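Local structure of cobalamin-binding protein (Desulfitobacterium hafniense, 4JGI) at residues 18-23 and 74-79; 12-17 and 67-72; 159-164 and 168-173. The protein binds methylcobalamin and probably serves as the corrinoid-carrying methyl-transfer component of an O-demethylase system. One frame throughout, in Å; residues are numbered along the deposited sequence.

Interaction 1: residues 18-23 and 74-79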
loop_
_atom_site.group_PDB
_atom_site.type_symbol
_atom_site.label_atom_id
_atom_site.label_comp_id
_atom_site.label_asym_id
_atom_site.label_seq_id
_atom_site.Cartn_x
_atom_site.Cartn_y
_atom_site.Cartn_z
ATOM N N ALA A 18 9.183 -20.345 8.114
ATOM C CA ALA A 18 10.075 -19.550 8.929
ATOM C C ALA A 18 9.342 -18.363 9.529
ATOM O O ALA A 18 9.569 -17.974 10.677
ATOM C CB ALA A 18 11.250 -19.096 8.099
ATOM N N ILE A 19 8.437 -17.761 8.762
ATOM C CA ILE A 19 7.705 -16.643 9.303
ATOM C C ILE A 19 6.930 -17.076 10.528
ATOM O O ILE A 19 6.924 -16.414 11.579
ATOM C CB ILE A 19 6.719 -16.129 8.254
ATOM C CG1 ILE A 19 7.451 -15.451 7.099
ATOM C CG2 ILE A 19 5.685 -15.184 8.857
ATOM C CD1 ILE A 19 6.642 -15.175 5.845
ATOM N N ASN A 20 6.226 -18.166 10.442
ATOM C CA ASN A 20 5.398 -18.605 11.578
ATOM C C ASN A 20 6.215 -19.134 12.714
ATOM O O ASN A 20 5.759 -18.946 13.840
ATOM C CB ASN A 20 4.291 -19.559 11.163
ATOM C CG ASN A 20 3.186 -18.816 10.457
ATOM O OD1 ASN A 20 2.361 -18.212 11.127
ATOM N ND2 ASN A 20 3.198 -18.806 9.113
ATOM N N GLU A 21 7.399 -19.656 12.458
ATOM C CA GLU A 21 8.314 -20.076 13.564
ATOM C C GLU A 21 8.689 -18.877 14.439
ATOM O O GLU A 21 8.570 -18.942 15.670
ATOM C CB GLU A 21 9.570 -20.713 12.999
ATOM C CG GLU A 21 10.269 -21.680 13.895
ATOM C CD GLU A 21 11.343 -22.458 13.159
ATOM O OE1 GLU A 21 11.254 -22.621 11.901
ATOM O OE2 GLU A 21 12.283 -22.906 13.847
ATOM N N VAL A 22 8.993 -17.744 13.804
ATOM C CA VAL A 22 9.380 -16.587 14.564
ATOM C C VAL A 22 8.204 -15.894 15.192
ATOM O O VAL A 22 8.277 -15.408 16.335
ATOM C CB VAL A 22 10.328 -15.620 13.784
ATOM C CG1 VAL A 22 9.702 -14.898 12.585
ATOM C CG2 VAL A 22 10.926 -14.573 14.697
ATOM N N VAL A 23 7.062 -15.882 14.506
ATOM C CA VAL A 23 5.866 -15.284 15.089
ATOM C C VAL A 23 5.495 -16.046 16.367
ATOM O O VAL A 23 5.205 -15.434 17.356
ATOM C CB VAL A 23 4.684 -15.255 14.104
ATOM C CG1 VAL A 23 3.395 -14.938 14.825
ATOM C CG2 VAL A 23 4.977 -14.235 13.022
ATOM N N MET A 74 0.268 -10.365 10.806
ATOM C CA MET A 74 -0.287 -9.248 11.604
ATOM C C MET A 74 -1.435 -9.649 12.475
ATOM O O MET A 74 -1.511 -9.191 13.604
ATOM C CB MET A 74 -0.701 -8.108 10.740
ATOM C CG MET A 74 0.479 -7.532 10.040
ATOM S SD MET A 74 1.733 -6.847 11.167
ATOM C CE MET A 74 0.632 -5.848 12.009
ATOM N N ASP A 75 -2.282 -10.553 11.981
ATOM C CA ASP A 75 -3.450 -11.001 12.731
ATOM C C ASP A 75 -2.980 -11.782 13.952
ATOM O O ASP A 75 -3.613 -11.716 15.016
ATOM C CB ASP A 75 -4.354 -11.943 11.879
ATOM C CG ASP A 75 -5.066 -11.251 10.734
ATOM O OD1 ASP A 75 -5.269 -10.026 10.790
ATOM O OD2 ASP A 75 -5.479 -11.996 9.779
ATOM N N LYS A 76 -1.884 -12.534 13.813
ATOM C CA LYS A 76 -1.375 -13.272 14.942
ATOM C C LYS A 76 -0.702 -12.434 15.964
ATOM O O LYS A 76 -0.785 -12.759 17.158
ATOM C CB LYS A 76 -0.405 -14.317 14.519
ATOM C CG LYS A 76 -1.081 -15.460 13.891
ATOM C CD LYS A 76 -0.097 -16.526 13.484
ATOM C CE LYS A 76 -0.734 -17.520 12.500
ATOM N NZ LYS A 76 -1.074 -16.867 11.163
ATOM N N LEU A 77 -0.041 -11.376 15.518
ATOM C CA LEU A 77 0.734 -10.524 16.390
ATOM C C LEU A 77 -0.086 -9.498 17.109
ATOM O O LEU A 77 0.388 -8.937 18.068
ATOM C CB LEU A 77 1.868 -9.861 15.619
ATOM C CG LEU A 77 3.010 -10.811 15.173
ATOM C CD1 LEU A 77 3.859 -10.162 14.086
ATOM C CD2 LEU A 77 3.929 -11.189 16.311
ATOM N N LYS A 78 -1.324 -9.297 16.679
ATOM C CA LYS A 78 -2.189 -8.252 17.277
ATOM C C LYS A 78 -2.488 -8.355 18.776
ATOM O O LYS A 78 -2.521 -7.343 19.446
ATOM C CB LYS A 78 -3.493 -8.143 16.509
ATOM C CG LYS A 78 -3.395 -7.058 15.424
ATOM C CD LYS A 78 -4.628 -6.903 14.514
ATOM C CE LYS A 78 -5.953 -7.272 15.180
ATOM N NZ LYS A 78 -6.265 -6.450 16.392
ATOM N N PRO A 79 -2.733 -9.564 19.292
ATOM C CA PRO A 79 -2.934 -9.658 20.739
ATOM C C PRO A 79 -1.728 -9.137 21.524
ATOM O O PRO A 79 -1.913 -8.487 22.565
ATOM C CB PRO A 79 -3.158 -11.159 20.971
ATOM C CG PRO A 79 -3.637 -11.685 19.633
ATOM C CD PRO A 79 -2.916 -10.861 18.615
HETATM O O HOH W 1 1.343 -15.839 10.237
#
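Segments 18-23 and 74-79 come closest at Val-23 and Leu-77, whose CA atoms are 7.1 Å apart, and they meet as helices at these residues. Val-23 points its CB at the other helix and makes its contacts across the interface with one methyl, CG1. That methyl sits against the aliphatic part of Lys-76, 3.9 Å from its CB, and the two side chains cross at about a right angle. It also meets the end of Leu-77, with CD2 of Leu-77 4.1 Å from CG1 of Val-23. The valine torsion explains the reach: with CG1 anti to the backbone N (chi1 167°), the methyl is carried across to the second helix. The two helices, 16-29 and 60-77, belong to the four-helix N-terminal domain, a helical bundle like the one that covers cobalamin in methionine synthase. Phe-42 of helix 32-54 packs on Val-23. The contact continues along helix 16-29, where Leu-77 touches Val-26 and Lys-76 touches Met-27.

The other half of the contact is polar. No direct hydrogen bond joins the segments. Instead a water bridges them, donating to Asn-20 OD1 at 2.7 Å and accepting from Lys-76 NZ at 2.8 Å. The lysine chain runs extended to CE, which puts CE of Lys-76 3.5 Å from OD1 of Asn-20. The bend at chi4 (66°) then turns NZ aside, toward the bridging water. Asn-20 ND2 bonds to the Glu-16 carbonyl one turn earlier. This bond helps to fix the rotation of the amide and leaves OD1 toward the lysine. Lys-76 NZ has a further, weak bond to the Ala-72 carbonyl in its own helix.

Interaction 2: residues 12-17 and 67-72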
loop_
_atom_site.group_PDB
_atom_site.type_symbol
_atom_site.label_atom_id
_atom_site.label_comp_id
_atom_site.label_asym_id
_atom_site.label_seq_id
_atom_site.Cartn_x
_atom_site.Cartn_y
_atom_site.Cartn_z
ATOM N N SER A 12 10.749 -11.830 2.619
ATOM C CA SER A 12 11.202 -11.707 1.252
ATOM C C SER A 12 11.072 -13.008 0.473
ATOM O O SER A 12 10.654 -12.961 -0.720
ATOM C CB SER A 12 12.661 -11.237 1.234
ATOM O OG SER A 12 13.126 -11.127 -0.089
ATOM N N ASP A 13 11.423 -14.141 1.130
ATOM C CA ASP A 13 11.371 -15.438 0.517
ATOM C C ASP A 13 9.936 -16.024 0.479
ATOM O O ASP A 13 9.726 -17.143 -0.068
ATOM C CB ASP A 13 12.238 -16.433 1.360
ATOM C CG ASP A 13 13.718 -16.170 1.219
ATOM O OD1 ASP A 13 14.160 -15.482 0.299
ATOM O OD2 ASP A 13 14.486 -16.695 2.064
ATOM N N LEU A 14 8.989 -15.350 1.122
ATOM C CA LEU A 14 7.590 -15.831 1.215
ATOM C C LEU A 14 7.553 -17.220 1.886
ATOM O O LEU A 14 6.733 -18.088 1.440
ATOM C CB LEU A 14 6.906 -15.844 -0.135
ATOM C CG LEU A 14 6.803 -14.472 -0.791
ATOM C CD1 LEU A 14 6.184 -14.522 -2.194
ATOM C CD2 LEU A 14 6.076 -13.539 0.123
ATOM N N ASP A 15 8.409 -17.380 2.933
ATOM C CA ASP A 15 8.689 -18.695 3.599
ATOM C C ASP A 15 7.761 -18.758 4.817
ATOM O O ASP A 15 8.125 -18.306 5.924
ATOM C CB ASP A 15 10.142 -18.899 3.975
ATOM C CG ASP A 15 10.425 -20.261 4.651
ATOM O OD1 ASP A 15 9.502 -21.017 5.036
ATOM O OD2 ASP A 15 11.624 -20.541 4.855
ATOM N N GLU A 16 6.575 -19.357 4.618
ATOM C CA GLU A 16 5.610 -19.394 5.660
ATOM C C GLU A 16 6.056 -20.186 6.876
ATOM O O GLU A 16 5.629 -19.877 8.009
ATOM C CB GLU A 16 4.264 -19.897 5.135
ATOM C CG GLU A 16 3.558 -18.829 4.422
ATOM C CD GLU A 16 2.117 -19.197 4.286
ATOM O OE1 GLU A 16 1.803 -19.993 3.327
ATOM O OE2 GLU A 16 1.356 -18.731 5.201
ATOM N N GLY A 17 6.896 -21.195 6.664
ATOM C CA GLY A 17 7.429 -21.959 7.816
ATOM C C GLY A 17 8.224 -21.033 8.708
ATOM O O GLY A 17 8.010 -20.975 9.918
ATOM N N GLY A 67 0.863 -10.036 0.273
ATOM C CA GLY A 67 -0.104 -9.357 1.068
ATOM C C GLY A 67 -0.878 -10.217 2.074
ATOM O O GLY A 67 -1.105 -9.852 3.223
ATOM N N GLU A 68 -1.290 -11.385 1.577
ATOM C CA GLU A 68 -2.011 -12.313 2.410
ATOM C C GLU A 68 -1.147 -12.880 3.520
ATOM O O GLU A 68 -1.600 -13.028 4.650
ATOM C CB GLU A 68 -2.593 -13.452 1.591
ATOM C CG GLU A 68 -3.543 -12.972 0.490
ATOM C CD GLU A 68 -4.718 -12.088 0.854
ATOM O OE1 GLU A 68 -5.155 -12.085 1.992
ATOM O OE2 GLU A 68 -5.163 -11.326 -0.018
ATOM N N ILE A 69 0.121 -13.119 3.206
ATOM C CA ILE A 69 1.067 -13.639 4.215
ATOM C C ILE A 69 1.371 -12.589 5.289
ATOM O O ILE A 69 1.334 -12.823 6.518
ATOM C CB ILE A 69 2.367 -14.128 3.545
ATOM C CG1 ILE A 69 2.089 -15.453 2.783
ATOM C CG2 ILE A 69 3.541 -14.306 4.518
ATOM C CD1 ILE A 69 3.201 -15.870 1.879
ATOM N N LEU A 70 1.550 -11.342 4.875
ATOM C CA LEU A 70 1.758 -10.267 5.898
ATOM C C LEU A 70 0.519 -10.130 6.762
ATOM O O LEU A 70 0.595 -9.951 7.963
ATOM C CB LEU A 70 2.159 -8.956 5.251
ATOM C CG LEU A 70 2.494 -7.831 6.218
ATOM C CD1 LEU A 70 3.678 -8.230 7.099
ATOM C CD2 LEU A 70 2.830 -6.561 5.417
ATOM N N GLN A 71 -0.665 -10.088 6.131
ATOM C CA GLN A 71 -1.868 -9.916 6.928
ATOM C C GLN A 71 -2.018 -11.029 7.931
ATOM O O GLN A 71 -2.460 -10.782 9.036
ATOM C CB GLN A 71 -3.095 -9.818 6.014
ATOM C CG GLN A 71 -4.356 -9.482 6.770
ATOM C CD GLN A 71 -4.298 -8.100 7.417
ATOM O OE1 GLN A 71 -4.386 -7.133 6.740
ATOM N NE2 GLN A 71 -4.201 -8.056 8.725
ATOM N N ALA A 72 -1.718 -12.272 7.539
ATOM C CA ALA A 72 -1.836 -13.398 8.488
ATOM C C ALA A 72 -0.903 -13.247 9.664
ATOM O O ALA A 72 -1.284 -13.442 10.812
ATOM C CB ALA A 72 -1.567 -14.682 7.757
#
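The carboxylate of Glu-16 turns one face to the Ile-69 side chain, with CG1 of Ile-69 over it. CG1 of Ile-69 is 4.0 Å from CD of Glu-16 and stands nearly above that carbon. The contact is van der Waals, with no hydrogen bond across it. It joins the turn between helices 4-12 and 16-29 to helix 60-77, within the four-helix bundle of the N-terminal domain, a fold also found in methionine synthase.

The turn has a clear build. Leu-14, with positive phi (59°), closes helix 4-12 in a Schellman motif. Asp-15 follows at the N-cap of helix 16-29, and its OD1 takes a hydrogen bond from Ala-18 N. Leu-14 and Glu-16 reach CD1 of Ile-69 from two different sides, and Ile-69 is the side chain that meets both. Its CB is directed toward the turn. The glutamate adds its methylene as well: CG of Glu-16 is 3.9 Å from CD1 of Ile-69. The leucine also packs on Val-49 of helix 32-54 and on Asp-62 and Ala-66, earlier in helix 60-77. CG1 of Ile-69 is anti to the carbonyl carbon (chi1 -72°), and from there CD1 reaches Leu-14, whose CD2 it meets at 4.1 Å, the two side chains crossing at about a right angle.

Interaction 3: residues 159-164 and 168-173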
loop_
_atom_site.group_PDB
_atom_site.type_symbol
_atom_site.label_atom_id
_atom_site.label_comp_id
_atom_site.label_asym_id
_atom_site.label_seq_id
_atom_site.Cartn_x
_atom_site.Cartn_y
_atom_site.Cartn_z
ATOM N N GLU A 159 -7.791 15.447 -13.236
ATOM C CA GLU A 159 -8.942 16.145 -12.743
ATOM C C GLU A 159 -9.210 16.048 -11.245
ATOM O O GLU A 159 -9.647 17.008 -10.567
ATOM C CB GLU A 159 -10.182 15.682 -13.486
ATOM C CG GLU A 159 -10.105 16.017 -14.971
ATOM C CD GLU A 159 -11.142 15.266 -15.801
ATOM O OE1 GLU A 159 -11.857 14.378 -15.238
ATOM O OE2 GLU A 159 -11.259 15.581 -17.016
ATOM N N THR A 160 -8.925 14.864 -10.675
ATOM C CA THR A 160 -9.070 14.656 -9.229
ATOM C C THR A 160 -8.063 15.544 -8.445
ATOM O O THR A 160 -8.445 16.226 -7.474
ATOM C CB THR A 160 -8.812 13.201 -8.866
ATOM O OG1 THR A 160 -9.739 12.376 -9.569
ATOM C CG2 THR A 160 -8.966 12.950 -7.399
ATOM N N VAL A 161 -6.832 15.584 -8.892
ATOM C CA VAL A 161 -5.808 16.452 -8.238
ATOM C C VAL A 161 -6.201 17.915 -8.353
ATOM O O VAL A 161 -6.129 18.628 -7.361
ATOM C CB VAL A 161 -4.420 16.205 -8.828
ATOM C CG1 VAL A 161 -3.410 17.226 -8.307
ATOM C CG2 VAL A 161 -4.010 14.782 -8.463
ATOM N N ASP A 162 -6.690 18.277 -9.513
ATOM C CA ASP A 162 -7.077 19.689 -9.765
ATOM C C ASP A 162 -8.255 20.053 -8.833
ATOM O O ASP A 162 -8.344 21.169 -8.251
ATOM C CB ASP A 162 -7.468 19.917 -11.172
ATOM C CG ASP A 162 -6.265 19.933 -12.103
ATOM O OD1 ASP A 162 -5.122 20.004 -11.585
ATOM O OD2 ASP A 162 -6.458 19.943 -13.380
ATOM N N ALA A 163 -9.213 19.145 -8.679
ATOM C CA ALA A 163 -10.329 19.350 -7.754
ATOM C C ALA A 163 -9.909 19.463 -6.295
ATOM O O ALA A 163 -10.418 20.234 -5.556
ATOM C CB ALA A 163 -11.352 18.278 -7.906
ATOM N N LEU A 164 -8.929 18.675 -5.884
ATOM C CA LEU A 164 -8.398 18.770 -4.525
ATOM C C LEU A 164 -7.719 20.113 -4.325
ATOM O O LEU A 164 -7.812 20.687 -3.209
ATOM C CB LEU A 164 -7.447 17.616 -4.230
ATOM C CG LEU A 164 -8.149 16.225 -4.215
ATOM C CD1 LEU A 164 -7.019 15.181 -4.194
ATOM C CD2 LEU A 164 -9.049 16.097 -3.009
ATOM N N GLY A 168 -8.868 23.387 -1.689
ATOM C CA GLY A 168 -7.940 23.662 -0.568
ATOM C C GLY A 168 -7.501 22.460 0.257
ATOM O O GLY A 168 -7.091 22.570 1.398
ATOM N N LEU A 169 -7.673 21.294 -0.331
ATOM C CA LEU A 169 -7.303 20.018 0.321
ATOM C C LEU A 169 -5.932 19.432 -0.085
ATOM O O LEU A 169 -5.353 18.605 0.668
ATOM C CB LEU A 169 -8.387 18.969 0.080
ATOM C CG LEU A 169 -9.798 19.395 0.496
ATOM C CD1 LEU A 169 -10.777 18.405 -0.130
ATOM C CD2 LEU A 169 -9.887 19.351 2.017
ATOM N N ARG A 170 -5.436 19.831 -1.245
ATOM C CA ARG A 170 -4.273 19.179 -1.879
ATOM C C ARG A 170 -3.009 19.268 -1.058
ATOM O O ARG A 170 -2.195 18.367 -0.975
ATOM C CB ARG A 170 -3.995 19.793 -3.239
ATOM C CG ARG A 170 -2.664 19.338 -3.913
ATOM C CD ARG A 170 -2.916 17.980 -4.365
ATOM N NE ARG A 170 -1.642 17.539 -5.056
ATOM C CZ ARG A 170 -0.661 16.880 -4.457
ATOM N NH1 ARG A 170 -0.714 16.674 -3.189
ATOM N NH2 ARG A 170 0.284 16.305 -5.161
ATOM N N ASN A 171 -2.774 20.396 -0.446
ATOM C CA ASN A 171 -1.468 20.613 0.183
ATOM C C ASN A 171 -1.345 19.898 1.487
ATOM O O ASN A 171 -0.275 19.836 2.021
ATOM C CB ASN A 171 -1.289 22.091 0.421
ATOM C CG ASN A 171 -1.123 22.866 -0.849
ATOM O OD1 ASN A 171 -0.622 22.365 -1.853
ATOM N ND2 ASN A 171 -1.597 24.110 -0.819
ATOM N N ASP A 172 -2.435 19.391 2.048
ATOM C CA ASP A 172 -2.363 18.653 3.272
ATOM C C ASP A 172 -2.477 17.124 3.103
ATOM O O ASP A 172 -2.717 16.401 4.094
ATOM C CB ASP A 172 -3.395 19.191 4.250
ATOM C CG ASP A 172 -3.017 20.603 4.780
ATOM O OD1 ASP A 172 -1.900 20.765 5.319
ATOM O OD2 ASP A 172 -3.835 21.548 4.636
ATOM N N LEU A 173 -2.284 16.645 1.894
ATOM C CA LEU A 173 -2.228 15.195 1.692
ATOM C C LEU A 173 -1.208 14.877 0.620
ATOM O O LEU A 173 -0.727 15.736 -0.095
ATOM C CB LEU A 173 -3.585 14.633 1.357
ATOM C CG LEU A 173 -4.303 15.332 0.218
ATOM C CD1 LEU A 173 -3.807 14.774 -1.113
ATOM C CD2 LEU A 173 -5.784 15.034 0.314
#
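A Schellman motif ends helix 151-166, and Leu-164 is the residue of the last turn that receives the returning chain. Gly-168 is the first residue past the helix to leave helical angles, with positive phi (72°). The chain then doubles back, and the carbonyl O of Leu-164 accepts a hydrogen bond from Leu-169 N at 2.9 Å, nearly in line with C=O. The same oxygen takes a second, weak bond from Arg-170 N at 3.2 Å. Two N-H groups thus share one carbonyl and hold the first part of the loop against the helix.

Side chains add to these bonds. CD2 of Leu-164 meets CD1 of Leu-169 at 4.1 Å, the two chains crossing at about a right angle. On its other branch, CD1 of Leu-164 approaches CD1 of Leu-173 at 4.5 Å. The loop is the return leg of a beta-alpha-beta crossover in the Rossmann-like cobalamin domain. It leads from helix 151-166 into strand 174-178, which runs parallel beside strand 143-147. Leu-169 and Leu-173 also pack on helix 129-139, at Lys-137 and Val-136, and Leu-173 reaches Val-144 of strand 143-147.

Arg-170 starts beside the helix, with its CB 4.2 Å from CB of Leu-164. Its chain leaves anti to the backbone N and bends at chi2 (74°), which carries NE to within 3.7 Å of Val-161 CG1. The methyl meets the guanidinium obliquely. The Leu-173 carbonyl O lies in the guanidinium plane, at its edge. NH2 of Arg-170 makes a salt bridge to Asp-193 and a hydrogen bond to the Gly-191 carbonyl, so the arginine ties this loop to the segment leading into strand 194-195.

In the fold
Interactions 1 and 2 are neighbouring parts of one interface between helices 16-29 and 60-77. Their centres are about 10 Å apart, and they touch where Ile-19 CD1 packs 3.5 Å from Ile-69 CG2. Interaction 3 lies in the Rossmann-like domain, on the opposite side of the chain's centre. Centre to centre, it is about 38 Å from interaction 1 and about 35 Å from interaction 2, and its nearest atoms are about 22 Å from the latter. None of the three includes an annotated cobalamin-binding residue such as His-102, the axial ligand of cobalt. The side chains of Leu-14 and Val-161 stay about 13 Å and 12 Å from the methylcobalamin.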